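Local coordinates for protein 432aa long hypothetical deoxyribodipyrimidine photolyase (Sulfolobus tokodaii, PDB 2E0I) that probably repairs ultraviolet-damaged DNA as a light-driven deoxyribodipyrimidine photolyase, and holds two FAD molecules, one of them proposed as a novel light-harvesting cofactor, at residues A[274-279]-A[323-328]; A[287-292]-A[409-414]; A[12-17]-A[155-160]; A[127-132]-A[225-230]. One frame throughout, in Å; residues are numbered along the deposited sequence.

Contact 1: A[274-279]-A[323-328]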
loop_
_atom_site.group_PDB
_atom_site.type_symbol
_atom_site.label_atom_id
_atom_site.label_comp_id
_atom_site.label_asym_id
_atom_site.label_seq_id
_atom_site.Cartn_x
_atom_site.Cartn_y
_atom_site.Cartn_z
ATOM N N TRP A 274 14.315 -10.295 19.484
ATOM C CA TRP A 274 14.916 -9.391 18.524
ATOM C C TRP A 274 16.017 -8.583 19.197
ATOM O O TRP A 274 15.800 -7.979 20.243
ATOM C CB TRP A 274 13.854 -8.448 17.959
ATOM C CG TRP A 274 12.671 -9.162 17.371
ATOM C CD1 TRP A 274 11.457 -9.352 17.953
ATOM C CD2 TRP A 274 12.613 -9.818 16.101
ATOM N NE1 TRP A 274 10.645 -10.086 17.129
ATOM C CE2 TRP A 274 11.331 -10.388 15.985
ATOM C CE3 TRP A 274 13.524 -9.981 15.050
ATOM C CZ2 TRP A 274 10.932 -11.110 14.861
ATOM C CZ3 TRP A 274 13.129 -10.697 13.932
ATOM C CH2 TRP A 274 11.843 -11.254 13.847
ATOM N N GLU A 275 17.200 -8.579 18.599
ATOM C CA GLU A 275 18.319 -7.836 19.146
ATOM C C GLU A 275 18.001 -6.338 19.167
ATOM O O GLU A 275 18.524 -5.600 19.996
ATOM C CB GLU A 275 19.553 -8.091 18.295
ATOM C CG GLU A 275 20.812 -7.410 18.783
ATOM C CD GLU A 275 21.679 -6.944 17.636
ATOM O OE1 GLU A 275 21.264 -5.988 16.951
ATOM O OE2 GLU A 275 22.756 -7.532 17.405
ATOM N N ASN A 276 17.136 -5.909 18.248
ATOM C CA ASN A 276 16.714 -4.509 18.104
ATOM C C ASN A 276 17.748 -3.442 18.417
ATOM O O ASN A 276 17.458 -2.497 19.147
ATOM C CB ASN A 276 15.466 -4.222 18.944
ATOM C CG ASN A 276 14.216 -4.839 18.363
ATOM O OD1 ASN A 276 14.085 -4.981 17.150
ATOM N ND2 ASN A 276 13.278 -5.190 19.227
ATOM N N ASN A 277 18.944 -3.573 17.863
ATOM C CA ASN A 277 19.980 -2.582 18.113
ATOM C C ASN A 277 19.638 -1.257 17.424
ATOM O O ASN A 277 19.901 -1.082 16.237
ATOM C CB ASN A 277 21.334 -3.101 17.625
ATOM C CG ASN A 277 22.385 -2.021 17.600
ATOM O OD1 ASN A 277 22.528 -1.259 18.553
ATOM N ND2 ASN A 277 23.129 -1.945 16.510
ATOM N N GLU A 278 19.062 -0.329 18.183
ATOM C CA GLU A 278 18.656 0.982 17.667
ATOM C C GLU A 278 19.678 1.659 16.755
ATOM O O GLU A 278 19.344 2.522 15.952
ATOM C CB GLU A 278 18.317 1.904 18.837
ATOM C CG GLU A 278 16.878 2.403 18.829
ATOM C CD GLU A 278 16.307 2.574 20.236
ATOM O OE1 GLU A 278 16.044 1.543 20.904
ATOM O OE2 GLU A 278 16.128 3.738 20.672
ATOM N N SER A 279 20.927 1.248 16.882
ATOM C CA SER A 279 21.995 1.801 16.073
ATOM C C SER A 279 21.941 1.268 14.636
ATOM O O SER A 279 22.031 2.034 13.677
ATOM C CB SER A 279 23.333 1.452 16.708
ATOM O OG SER A 279 24.393 1.993 15.952
ATOM N N LEU A 323 20.164 -7.679 10.441
ATOM C CA LEU A 323 20.408 -6.712 11.509
ATOM C C LEU A 323 19.617 -7.148 12.732
ATOM O O LEU A 323 19.688 -6.526 13.794
ATOM C CB LEU A 323 19.982 -5.299 11.080
ATOM C CG LEU A 323 20.701 -4.673 9.878
ATOM C CD1 LEU A 323 20.137 -3.301 9.613
ATOM C CD2 LEU A 323 22.190 -4.580 10.145
ATOM N N PHE A 324 18.861 -8.227 12.555
ATOM C CA PHE A 324 18.033 -8.811 13.604
ATOM C C PHE A 324 17.152 -7.781 14.347
ATOM O O PHE A 324 17.172 -7.679 15.583
ATOM C CB PHE A 324 18.937 -9.588 14.571
ATOM C CG PHE A 324 18.208 -10.587 15.428
ATOM C CD1 PHE A 324 17.152 -11.333 14.914
ATOM C CD2 PHE A 324 18.598 -10.802 16.755
ATOM C CE1 PHE A 324 16.493 -12.276 15.708
ATOM C CE2 PHE A 324 17.944 -11.747 17.559
ATOM C CZ PHE A 324 16.892 -12.482 17.035
ATOM N N VAL A 325 16.381 -7.019 13.570
ATOM C CA VAL A 325 15.466 -6.016 14.111
ATOM C C VAL A 325 14.017 -6.488 13.874
ATOM O O VAL A 325 13.679 -6.998 12.803
ATOM C CB VAL A 325 15.689 -4.644 13.445
ATOM C CG1 VAL A 325 14.641 -3.660 13.921
ATOM C CG2 VAL A 325 17.080 -4.135 13.764
ATOM N N ASP A 326 13.171 -6.333 14.885
ATOM C CA ASP A 326 11.779 -6.760 14.802
ATOM C C ASP A 326 11.124 -6.263 13.511
ATOM O O ASP A 326 11.214 -5.082 13.182
ATOM C CB ASP A 326 11.021 -6.236 16.032
ATOM C CG ASP A 326 9.628 -6.821 16.167
ATOM O OD1 ASP A 326 9.003 -6.586 17.216
ATOM O OD2 ASP A 326 9.154 -7.508 15.238
ATOM N N TRP A 327 10.464 -7.161 12.783
ATOM C CA TRP A 327 9.811 -6.775 11.540
ATOM C C TRP A 327 8.756 -5.681 11.717
ATOM O O TRP A 327 8.471 -4.939 10.781
ATOM C CB TRP A 327 9.179 -7.988 10.857
ATOM C CG TRP A 327 8.185 -8.725 11.684
ATOM C CD1 TRP A 327 8.423 -9.806 12.466
ATOM C CD2 TRP A 327 6.783 -8.446 11.798
ATOM N NE1 TRP A 327 7.257 -10.229 13.063
ATOM C CE2 TRP A 327 6.235 -9.410 12.670
ATOM C CE3 TRP A 327 5.937 -7.473 11.248
ATOM C CZ2 TRP A 327 4.877 -9.433 13.007
ATOM C CZ3 TRP A 327 4.586 -7.492 11.581
ATOM C CH2 TRP A 327 4.070 -8.467 12.452
ATOM N N ARG A 328 8.178 -5.577 12.911
ATOM C CA ARG A 328 7.172 -4.551 13.185
ATOM C C ARG A 328 7.786 -3.163 13.062
ATOM O O ARG A 328 7.109 -2.222 12.673
ATOM C CB ARG A 328 6.585 -4.719 14.586
ATOM C CG ARG A 328 5.757 -5.966 14.765
ATOM C CD ARG A 328 5.290 -6.085 16.193
ATOM N NE ARG A 328 4.862 -7.448 16.532
ATOM C CZ ARG A 328 5.651 -8.527 16.536
ATOM N NH1 ARG A 328 6.937 -8.425 16.215
ATOM N NH2 ARG A 328 5.155 -9.714 16.876
#
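An aromatic cluster of Trp-274, Phe-324 and Trp-327, within the helical FAD-binding domain, joins the loop leading into helix 278-286 to the turn between helices 309-322 and 327-337. One face of the Trp-274 indole lies over Asp-326: CA of Asp-326 stands 3.7 Å from the centroid of the five-membered ring of Trp-274, a CH-pi contact. The Asp-326 carboxylate is stacked on the same indole, its plane within 3° of the ring. With CG anti to the backbone N (chi1 -170°), the carboxylate is laid along the five-membered ring, Asp-326 CG being 3.6 Å from Trp-274 NE1. Trp-274 CZ2 meets Trp-327 CD1 at 3.7 Å and Trp-274 CE3 meets Phe-324 CE1 at 3.8 Å; both ring pairs are oblique. Phe-324 in turn takes Trp-274 CA over one face, 4.1 Å from its ring centroid.

Asn-276 supplies the polar tie with both backbone and side chain. Its OD1 accepts from Asp-326 N at 2.8 Å, nearly straight (174°) and in the carbonyl plane, while Asn-276 N donates to Phe-324 O at 3.2 Å. Asp-326 OD2 also forms a salt bridge with Arg-328 NH1; Arg-328 has a second acidic partner in Asp-270. Asp-326 is the N-cap of helix 327-337: its OD2 takes Arg-328 N from above the carboxylate plane, the capping bond that marks a helix start, here with an indole laid over the capping residue.

Contact 2: A[287-292]-A[409-414]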
loop_
_atom_site.group_PDB
_atom_site.type_symbol
_atom_site.label_atom_id
_atom_site.label_comp_id
_atom_site.label_asym_id
_atom_site.label_seq_id
_atom_site.Cartn_x
_atom_site.Cartn_y
_atom_site.Cartn_z
ATOM N N GLY A 287 20.156 4.364 4.921
ATOM C CA GLY A 287 20.847 3.803 3.780
ATOM C C GLY A 287 22.342 3.975 3.964
ATOM O O GLY A 287 23.064 4.229 2.999
ATOM N N ARG A 288 22.798 3.859 5.212
ATOM C CA ARG A 288 24.214 3.976 5.562
ATOM C C ARG A 288 24.675 2.616 6.061
ATOM O O ARG A 288 25.505 2.515 6.961
ATOM C CB ARG A 288 24.444 5.013 6.667
ATOM C CG ARG A 288 23.724 6.331 6.466
ATOM C CD ARG A 288 24.645 7.543 6.651
ATOM N NE ARG A 288 25.508 7.762 5.490
ATOM C CZ ARG A 288 26.749 7.300 5.374
ATOM N NH1 ARG A 288 27.289 6.592 6.361
ATOM N NH2 ARG A 288 27.442 7.534 4.261
ATOM N N THR A 289 24.087 1.570 5.501
ATOM C CA THR A 289 24.471 0.217 5.840
ATOM C C THR A 289 25.674 0.034 4.920
ATOM O O THR A 289 25.903 0.866 4.047
ATOM C CB THR A 289 23.366 -0.778 5.463
ATOM O OG1 THR A 289 23.595 -2.009 6.145
ATOM C CG2 THR A 289 23.366 -1.064 3.969
ATOM N N GLY A 290 26.450 -1.027 5.071
ATOM C CA GLY A 290 27.592 -1.145 4.176
ATOM C C GLY A 290 27.351 -1.772 2.810
ATOM O O GLY A 290 28.277 -1.890 2.015
ATOM N N TYR A 291 26.110 -2.156 2.542
ATOM C CA TYR A 291 25.737 -2.818 1.299
ATOM C C TYR A 291 25.070 -1.906 0.276
ATOM O O TYR A 291 23.943 -1.454 0.477
ATOM C CB TYR A 291 24.792 -3.970 1.615
ATOM C CG TYR A 291 25.339 -4.940 2.629
ATOM C CD1 TYR A 291 25.705 -4.517 3.908
ATOM C CD2 TYR A 291 25.509 -6.279 2.307
ATOM C CE1 TYR A 291 26.228 -5.404 4.840
ATOM C CE2 TYR A 291 26.033 -7.176 3.231
ATOM C CZ TYR A 291 26.390 -6.729 4.494
ATOM O OH TYR A 291 26.915 -7.607 5.409
ATOM N N PRO A 292 25.748 -1.653 -0.852
ATOM C CA PRO A 292 25.266 -0.795 -1.942
ATOM C C PRO A 292 23.800 -0.944 -2.372
ATOM O O PRO A 292 23.070 0.043 -2.430
ATOM C CB PRO A 292 26.252 -1.103 -3.067
ATOM C CG PRO A 292 27.527 -1.247 -2.303
ATOM C CD PRO A 292 27.106 -2.141 -1.145
ATOM N N SER A 409 31.784 1.056 5.411
ATOM C CA SER A 409 32.010 -0.326 5.022
ATOM C C SER A 409 30.927 -1.140 5.718
ATOM O O SER A 409 30.326 -0.679 6.692
ATOM C CB SER A 409 33.400 -0.784 5.464
ATOM O OG SER A 409 33.592 -0.525 6.840
ATOM N N PRO A 410 30.648 -2.350 5.221
ATOM C CA PRO A 410 29.617 -3.190 5.833
ATOM C C PRO A 410 29.550 -3.075 7.354
ATOM O O PRO A 410 30.548 -3.263 8.035
ATOM C CB PRO A 410 29.977 -4.601 5.344
ATOM C CG PRO A 410 31.368 -4.456 4.728
ATOM C CD PRO A 410 31.351 -3.083 4.160
ATOM N N ILE A 411 28.373 -2.745 7.882
ATOM C CA ILE A 411 28.202 -2.601 9.327
ATOM C C ILE A 411 28.053 -3.932 10.056
ATOM O O ILE A 411 27.889 -3.949 11.268
ATOM C CB ILE A 411 26.977 -1.722 9.684
ATOM C CG1 ILE A 411 25.689 -2.388 9.188
ATOM C CG2 ILE A 411 27.148 -0.335 9.087
ATOM C CD1 ILE A 411 24.424 -1.813 9.793
ATOM N N VAL A 412 28.104 -5.034 9.311
ATOM C CA VAL A 412 28.001 -6.387 9.867
ATOM C C VAL A 412 28.266 -7.384 8.748
ATOM O O VAL A 412 28.190 -7.030 7.575
ATOM C CB VAL A 412 26.579 -6.708 10.417
ATOM C CG1 VAL A 412 26.345 -6.058 11.762
ATOM C CG2 VAL A 412 25.538 -6.244 9.434
ATOM N N ASN A 413 28.596 -8.623 9.110
ATOM C CA ASN A 413 28.803 -9.673 8.119
ATOM C C ASN A 413 27.465 -10.399 8.055
ATOM O O ASN A 413 27.077 -11.067 9.011
ATOM C CB ASN A 413 29.879 -10.669 8.558
ATOM C CG ASN A 413 29.888 -11.948 7.690
ATOM O OD1 ASN A 413 30.314 -13.023 8.137
ATOM N ND2 ASN A 413 29.417 -11.825 6.444
ATOM N N TRP A 414 26.766 -10.282 6.936
ATOM C CA TRP A 414 25.462 -10.911 6.808
ATOM C C TRP A 414 25.453 -12.418 7.075
ATOM O O TRP A 414 24.567 -12.921 7.757
ATOM C CB TRP A 414 24.877 -10.635 5.423
ATOM C CG TRP A 414 25.506 -11.450 4.350
ATOM C CD1 TRP A 414 26.709 -11.228 3.747
ATOM C CD2 TRP A 414 24.993 -12.666 3.794
ATOM N NE1 TRP A 414 26.979 -12.233 2.852
ATOM C CE2 TRP A 414 25.943 -13.129 2.861
ATOM C CE3 TRP A 414 23.824 -13.409 3.999
ATOM C CZ2 TRP A 414 25.761 -14.305 2.128
ATOM C CZ3 TRP A 414 23.642 -14.575 3.273
ATOM C CH2 TRP A 414 24.608 -15.013 2.348
#
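Tyr-291 and Trp-414 meet where two loops run into helix N-termini in the FAD-binding domain: Tyr-291 is the N-cap residue of helix 292-304, and Trp-414 opens helix 414-427.

The hydrogen bonding centres on the phenol. Tyr-291 OH donates to Val-412 O at 2.6 Å, meeting it from 33° outside the carbonyl plane, and accepts from Trp-414 N at 3.1 Å, so one hydroxyl both takes a first-turn N-H of the helix and fixes the residue ahead of its cap. With CG beside the backbone N (chi1 -54°), the ring reaches across to the other loop. A phenylalanine here would probably leave Val-412 O and Trp-414 N without this shared mate.

In the backbone, Gly-290 CA comes 3.3 Å from Pro-410 CA, and a CB on the glycine would run into the proline.

Side-chain packing flanks the phenol. Pro-410 CB lies 3.9 Å from Tyr-291 CE1. The Tyr-291 and Trp-414 side chains cross at about a right angle, with Tyr-291 OH at the indole edge, in its plane, and CE2 4.1 Å from Trp-414 CD1; Trp-368 and Phe-318 also meet the Tyr-291 ring. Ile-411 likewise crosses Thr-289, its CG1 placed 3.7 Å from Thr-289 OG1.

Contact 3: A[12-17]-A[155-160]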
loop_
_atom_site.group_PDB
_atom_site.type_symbol
_atom_site.label_atom_id
_atom_site.label_comp_id
_atom_site.label_asym_id
_atom_site.label_seq_id
_atom_site.Cartn_x
_atom_site.Cartn_y
_atom_site.Cartn_z
ATOM N N ARG A 12 -12.534 7.535 -7.464
ATOM C CA ARG A 12 -12.884 7.530 -8.881
ATOM C C ARG A 12 -14.393 7.493 -9.004
ATOM O O ARG A 12 -15.083 7.176 -8.031
ATOM C CB ARG A 12 -12.308 6.292 -9.566
ATOM C CG ARG A 12 -12.841 5.008 -8.986
ATOM C CD ARG A 12 -12.370 3.776 -9.738
ATOM N NE ARG A 12 -13.085 2.579 -9.292
ATOM C CZ ARG A 12 -12.839 1.933 -8.157
ATOM N NH1 ARG A 12 -11.881 2.364 -7.346
ATOM N NH2 ARG A 12 -13.563 0.869 -7.827
ATOM N N LEU A 13 -14.904 7.806 -10.195
ATOM C CA LEU A 13 -16.343 7.782 -10.442
ATOM C C LEU A 13 -16.716 6.614 -11.351
ATOM O O LEU A 13 -17.888 6.290 -11.498
ATOM C CB LEU A 13 -16.792 9.084 -11.083
ATOM C CG LEU A 13 -16.535 10.380 -10.321
ATOM C CD1 LEU A 13 -17.242 11.519 -11.051
ATOM C CD2 LEU A 13 -17.047 10.264 -8.891
ATOM N N GLU A 14 -15.708 5.985 -11.950
ATOM C CA GLU A 14 -15.896 4.849 -12.851
ATOM C C GLU A 14 -15.759 3.528 -12.120
ATOM O O GLU A 14 -14.863 3.350 -11.310
ATOM C CB GLU A 14 -14.853 4.882 -13.965
ATOM C CG GLU A 14 -15.003 6.017 -14.972
ATOM C CD GLU A 14 -16.218 5.850 -15.885
ATOM O OE1 GLU A 14 -16.628 4.695 -16.151
ATOM O OE2 GLU A 14 -16.751 6.879 -16.352
ATOM N N ASP A 15 -16.642 2.595 -12.430
ATOM C CA ASP A 15 -16.637 1.269 -11.815
ATOM C C ASP A 15 -16.433 1.311 -10.312
ATOM O O ASP A 15 -15.534 0.685 -9.765
ATOM C CB ASP A 15 -15.578 0.357 -12.462
ATOM C CG ASP A 15 -15.735 -1.120 -12.043
ATOM O OD1 ASP A 15 -16.881 -1.640 -12.024
ATOM O OD2 ASP A 15 -14.711 -1.770 -11.738
ATOM N N ASN A 16 -17.284 2.066 -9.642
ATOM C CA ASN A 16 -17.223 2.161 -8.198
ATOM C C ASN A 16 -18.526 1.530 -7.734
ATOM O O ASN A 16 -19.592 2.133 -7.853
ATOM C CB ASN A 16 -17.139 3.621 -7.767
ATOM C CG ASN A 16 -16.998 3.772 -6.270
ATOM O OD1 ASN A 16 -16.199 4.579 -5.795
ATOM N ND2 ASN A 16 -17.784 3.005 -5.514
ATOM N N THR A 17 -18.423 0.307 -7.215
ATOM C CA THR A 17 -19.580 -0.465 -6.766
ATOM C C THR A 17 -20.584 0.298 -5.908
ATOM O O THR A 17 -21.726 0.526 -6.311
ATOM C CB THR A 17 -19.135 -1.719 -6.000
ATOM O OG1 THR A 17 -18.128 -2.408 -6.757
ATOM C CG2 THR A 17 -20.322 -2.655 -5.788
ATOM N N PRO A 155 -16.101 -4.188 -15.316
ATOM C CA PRO A 155 -16.300 -2.801 -14.899
ATOM C C PRO A 155 -17.616 -2.287 -15.434
ATOM O O PRO A 155 -18.091 -2.756 -16.461
ATOM C CB PRO A 155 -15.122 -2.083 -15.533
ATOM C CG PRO A 155 -14.072 -3.113 -15.548
ATOM C CD PRO A 155 -14.811 -4.338 -16.005
ATOM N N GLU A 156 -18.216 -1.343 -14.724
ATOM C CA GLU A 156 -19.460 -0.740 -15.169
ATOM C C GLU A 156 -19.749 0.507 -14.351
ATOM O O GLU A 156 -19.264 0.655 -13.228
ATOM C CB GLU A 156 -20.610 -1.719 -15.045
ATOM C CG GLU A 156 -21.168 -1.834 -13.667
ATOM C CD GLU A 156 -22.078 -3.028 -13.539
ATOM O OE1 GLU A 156 -22.686 -3.184 -12.457
ATOM O OE2 GLU A 156 -22.178 -3.817 -14.518
ATOM N N THR A 157 -20.534 1.409 -14.922
ATOM C CA THR A 157 -20.860 2.645 -14.240
ATOM C C THR A 157 -22.331 2.956 -14.433
ATOM O O THR A 157 -22.844 2.890 -15.545
ATOM C CB THR A 157 -20.014 3.826 -14.792
ATOM O OG1 THR A 157 -18.622 3.526 -14.650
ATOM C CG2 THR A 157 -20.326 5.118 -14.040
ATOM N N MET A 158 -23.011 3.286 -13.345
ATOM C CA MET A 158 -24.413 3.626 -13.428
ATOM C C MET A 158 -24.557 5.130 -13.584
ATOM O O MET A 158 -23.680 5.888 -13.165
ATOM C CB MET A 158 -25.139 3.156 -12.170
ATOM C CG MET A 158 -25.976 1.884 -12.372
ATOM S SD MET A 158 -25.050 0.455 -13.016
ATOM C CE MET A 158 -25.421 0.559 -14.825
ATOM N N GLU A 159 -25.646 5.552 -14.218
ATOM C CA GLU A 159 -25.919 6.972 -14.402
ATOM C C GLU A 159 -26.809 7.390 -13.226
ATOM O O GLU A 159 -27.559 6.573 -12.695
ATOM C CB GLU A 159 -26.614 7.216 -15.758
ATOM C CG GLU A 159 -25.660 7.149 -16.980
ATOM C CD GLU A 159 -26.380 7.249 -18.345
ATOM O OE1 GLU A 159 -25.693 7.340 -19.400
ATOM O OE2 GLU A 159 -27.634 7.229 -18.360
ATOM N N GLY A 160 -26.693 8.645 -12.798
ATOM C CA GLY A 160 -27.488 9.139 -11.682
ATOM C C GLY A 160 -27.398 10.653 -11.578
ATOM O O GLY A 160 -27.167 11.333 -12.580
#
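Glu-14 and Thr-157 cross at about a right angle, and Asp-15 lies obliquely against Pro-155, so two acidic side chains of the loop after strand 2-7 grip the 155-160 segment at separate points. The Glu-14 chain bends at chi2 (-70°), which turns its carboxylate back to the threonine. Thr-157 OG1 donates to Glu-14 OE1 at 2.8 Å, arriving 59° out of the carboxylate plane. The same hydroxyl accepts from Asp-15 N at 3.1 Å along an almost straight N-H (170°), so its rotation is set by a donor and an acceptor together. The other branch of the threonine, CG2, rests 3.7 Å from Leu-13 O.

Asp-15 serves the residues just before the threonine. Its OD1 accepts from Glu-156 N at 3.0 Å, again from above the carboxylate plane, and its CG packs 3.7 Å from Pro-155 CB. OD2 faces other partners, a hydrogen bond from Ser-226 and a salt bridge with Arg-228. Replacing Asp-15 by an alanine is likely to leave Glu-156 N and the Ser-226 hydroxyl without this acceptor and to take one of two acidic partners, the other being Asp-126, from Arg-228. Within the 12-17 loop, Arg-12 grips Asp-15 O side-on, through both NE and NH2, and that oxygen lies close to the guanidinium plane.

The contact belongs to the alpha/beta domain of the photolyase family. It ties the connection from strand 2-7 to helix 17-25 against the long segment following helix 140-147, with Leu-13 on helix 48-66 and Pro-155 on helix 227-233.

Contact 4: A[127-132]-A[225-230]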
loop_
_atom_site.group_PDB
_atom_site.type_symbol
_atom_site.label_atom_id
_atom_site.label_comp_id
_atom_site.label_asym_id
_atom_site.label_seq_id
_atom_site.Cartn_x
_atom_site.Cartn_y
_atom_site.Cartn_z
ATOM N N TYR A 127 -13.193 -3.236 -3.241
ATOM C CA TYR A 127 -11.741 -3.298 -3.258
ATOM C C TYR A 127 -11.150 -4.607 -3.712
ATOM O O TYR A 127 -10.069 -4.621 -4.279
ATOM C CB TYR A 127 -11.176 -2.943 -1.881
ATOM C CG TYR A 127 -11.531 -1.549 -1.444
ATOM C CD1 TYR A 127 -12.010 -1.302 -0.171
ATOM C CD2 TYR A 127 -11.460 -0.488 -2.334
ATOM C CE1 TYR A 127 -12.429 -0.027 0.206
ATOM C CE2 TYR A 127 -11.870 0.790 -1.976
ATOM C CZ TYR A 127 -12.365 1.023 -0.708
ATOM O OH TYR A 127 -12.862 2.283 -0.386
ATOM N N LEU A 128 -11.850 -5.712 -3.485
ATOM C CA LEU A 128 -11.322 -7.024 -3.876
ATOM C C LEU A 128 -11.710 -7.468 -5.284
ATOM O O LEU A 128 -12.746 -7.083 -5.832
ATOM C CB LEU A 128 -11.763 -8.100 -2.874
ATOM C CG LEU A 128 -11.357 -7.943 -1.408
ATOM C CD1 LEU A 128 -12.280 -8.789 -0.570
ATOM C CD2 LEU A 128 -9.902 -8.337 -1.182
ATOM N N LEU A 129 -10.854 -8.296 -5.856
ATOM C CA LEU A 129 -11.060 -8.836 -7.183
ATOM C C LEU A 129 -11.973 -10.055 -7.048
ATOM O O LEU A 129 -12.695 -10.412 -7.976
ATOM C CB LEU A 129 -9.710 -9.259 -7.745
ATOM C CG LEU A 129 -9.454 -9.266 -9.245
ATOM C CD1 LEU A 129 -9.739 -7.904 -9.837
ATOM C CD2 LEU A 129 -8.005 -9.649 -9.471
ATOM N N THR A 130 -11.946 -10.668 -5.869
ATOM C CA THR A 130 -12.731 -11.870 -5.584
ATOM C C THR A 130 -13.624 -11.714 -4.345
ATOM O O THR A 130 -13.313 -10.936 -3.439
ATOM C CB THR A 130 -11.784 -13.086 -5.346
ATOM O OG1 THR A 130 -11.026 -12.878 -4.151
ATOM C CG2 THR A 130 -10.799 -13.230 -6.489
ATOM N N PRO A 131 -14.746 -12.457 -4.289
ATOM C CA PRO A 131 -15.682 -12.407 -3.156
ATOM C C PRO A 131 -14.989 -12.907 -1.891
ATOM O O PRO A 131 -14.336 -13.955 -1.913
ATOM C CB PRO A 131 -16.799 -13.336 -3.596
ATOM C CG PRO A 131 -16.780 -13.195 -5.076
ATOM C CD PRO A 131 -15.311 -13.262 -5.381
ATOM N N LYS A 132 -15.138 -12.179 -0.788
ATOM C CA LYS A 132 -14.457 -12.583 0.431
ATOM C C LYS A 132 -14.857 -13.927 1.015
ATOM O O LYS A 132 -14.071 -14.545 1.737
ATOM C CB LYS A 132 -14.577 -11.500 1.504
ATOM C CG LYS A 132 -15.969 -11.187 1.960
ATOM C CD LYS A 132 -15.902 -10.197 3.095
ATOM C CE LYS A 132 -17.281 -9.778 3.554
ATOM N NZ LYS A 132 -17.190 -8.862 4.721
ATOM N N ILE A 225 -8.268 3.762 -10.148
ATOM C CA ILE A 225 -8.730 2.798 -11.159
ATOM C C ILE A 225 -9.145 1.557 -10.363
ATOM O O ILE A 225 -8.554 1.266 -9.324
ATOM C CB ILE A 225 -7.633 2.386 -12.180
ATOM C CG1 ILE A 225 -6.520 1.622 -11.487
ATOM C CG2 ILE A 225 -7.056 3.610 -12.857
ATOM C CD1 ILE A 225 -5.489 1.141 -12.451
ATOM N N SER A 226 -10.155 0.826 -10.821
ATOM C CA SER A 226 -10.582 -0.342 -10.067
ATOM C C SER A 226 -9.759 -1.592 -10.348
ATOM O O SER A 226 -9.158 -1.746 -11.407
ATOM C CB SER A 226 -12.046 -0.650 -10.331
ATOM O OG SER A 226 -12.160 -1.550 -11.409
ATOM N N MET A 227 -9.749 -2.479 -9.362
ATOM C CA MET A 227 -9.040 -3.754 -9.400
ATOM C C MET A 227 -9.501 -4.525 -10.636
ATOM O O MET A 227 -8.716 -5.203 -11.310
ATOM C CB MET A 227 -9.402 -4.528 -8.134
ATOM C CG MET A 227 -8.361 -5.496 -7.644
ATOM S SD MET A 227 -6.820 -4.704 -7.192
ATOM C CE MET A 227 -5.776 -6.179 -7.233
ATOM N N ARG A 228 -10.797 -4.397 -10.911
ATOM C CA ARG A 228 -11.446 -5.036 -12.039
ATOM C C ARG A 228 -10.981 -4.434 -13.368
ATOM O O ARG A 228 -10.840 -5.147 -14.366
ATOM C CB ARG A 228 -12.959 -4.901 -11.885
ATOM C CG ARG A 228 -13.519 -5.737 -10.740
ATOM C CD ARG A 228 -14.989 -5.465 -10.532
ATOM N NE ARG A 228 -15.219 -4.074 -10.156
ATOM C CZ ARG A 228 -14.940 -3.569 -8.957
ATOM N NH1 ARG A 228 -14.422 -4.354 -8.019
ATOM N NH2 ARG A 228 -15.181 -2.284 -8.695
ATOM N N GLU A 229 -10.745 -3.125 -13.381
ATOM C CA GLU A 229 -10.286 -2.466 -14.591
ATOM C C GLU A 229 -8.856 -2.894 -14.904
ATOM O O GLU A 229 -8.538 -3.222 -16.042
ATOM C CB GLU A 229 -10.357 -0.947 -14.437
ATOM C CG GLU A 229 -11.777 -0.413 -14.375
ATOM C CD GLU A 229 -11.864 1.121 -14.407
ATOM O OE1 GLU A 229 -11.442 1.784 -13.422
ATOM O OE2 GLU A 229 -12.366 1.657 -15.428
ATOM N N ALA A 230 -7.997 -2.892 -13.892
ATOM C CA ALA A 230 -6.605 -3.284 -14.083
ATOM C C ALA A 230 -6.600 -4.690 -14.636
ATOM O O ALA A 230 -5.839 -5.018 -15.553
ATOM C CB ALA A 230 -5.862 -3.260 -12.760
#
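Leu-129 packs on Met-227 at the N-terminus of helix 227-233, a helix start closed by a capping box between Ser-226 and Glu-229. In the tight, buried part, one leucine methyl meets both the side chain of Met-227 and its carbonyl oxygen. Leu-129 CD1 approaches Met-227 CG to 3.5 Å and Met-227 CB to 3.8 Å, so a single branch covers the root of the methionine. Leu-129 CG is anti to the backbone N (chi1 -152°), which carries that branch across. The CB of Met-227 points toward the loop, and the chain bends at chi2 (62°) beyond CG, the atom that meets Leu-129 CD1. The methionine side chain lies about 5 Å from a bound FAD, which places this packing beside the cofactor.

The rest of the contact is looser. Tyr-127 O stays 3.9 Å from Met-227 CG. The CB of Tyr-127 points away from the helix, and its ring forms a cation-pi pair with Arg-9; the residue is partly exposed. Leu-128 O sits at the edge of the Arg-228 guanidinium, near its plane, but 3.9 Å from NH1; the principal partner of that arginine is Asp-126. Asp-248 OD2 accepts from the N of both Leu-129 and Thr-130, tying the loop to helix 238-256.

On the far side from Leu-129, where Glu-229 is partly exposed, the capping box is complete: Glu-229 N donates to Ser-226 OG at 2.9 Å, and Ser-226 N donates to Glu-229 OE1 at 3.1 Å, nearly straight (174°) and onto the anti lone pair.

In the fold
The four contacts form two pairs on opposite sides of the chain's centre. Contacts 3 and 4, with centres about 13 Å apart, come first and interleave along the chain; they touch through Asp-15, Ser-226 and Arg-228. Contacts 1 and 2 follow, also interleaved, with centres about 15 Å apart, and they share packing of Leu-323 on Ile-411 and Val-412. Between the pairs, centres lie about 36 to 50 Å apart, with no touch. The first pair thus joins loops of the parallel-sheet domain to helix 227-233, while the second lies wholly within the helical FAD-binding domain; contact 4 lies nearest the chain's centre, beside a bound FAD.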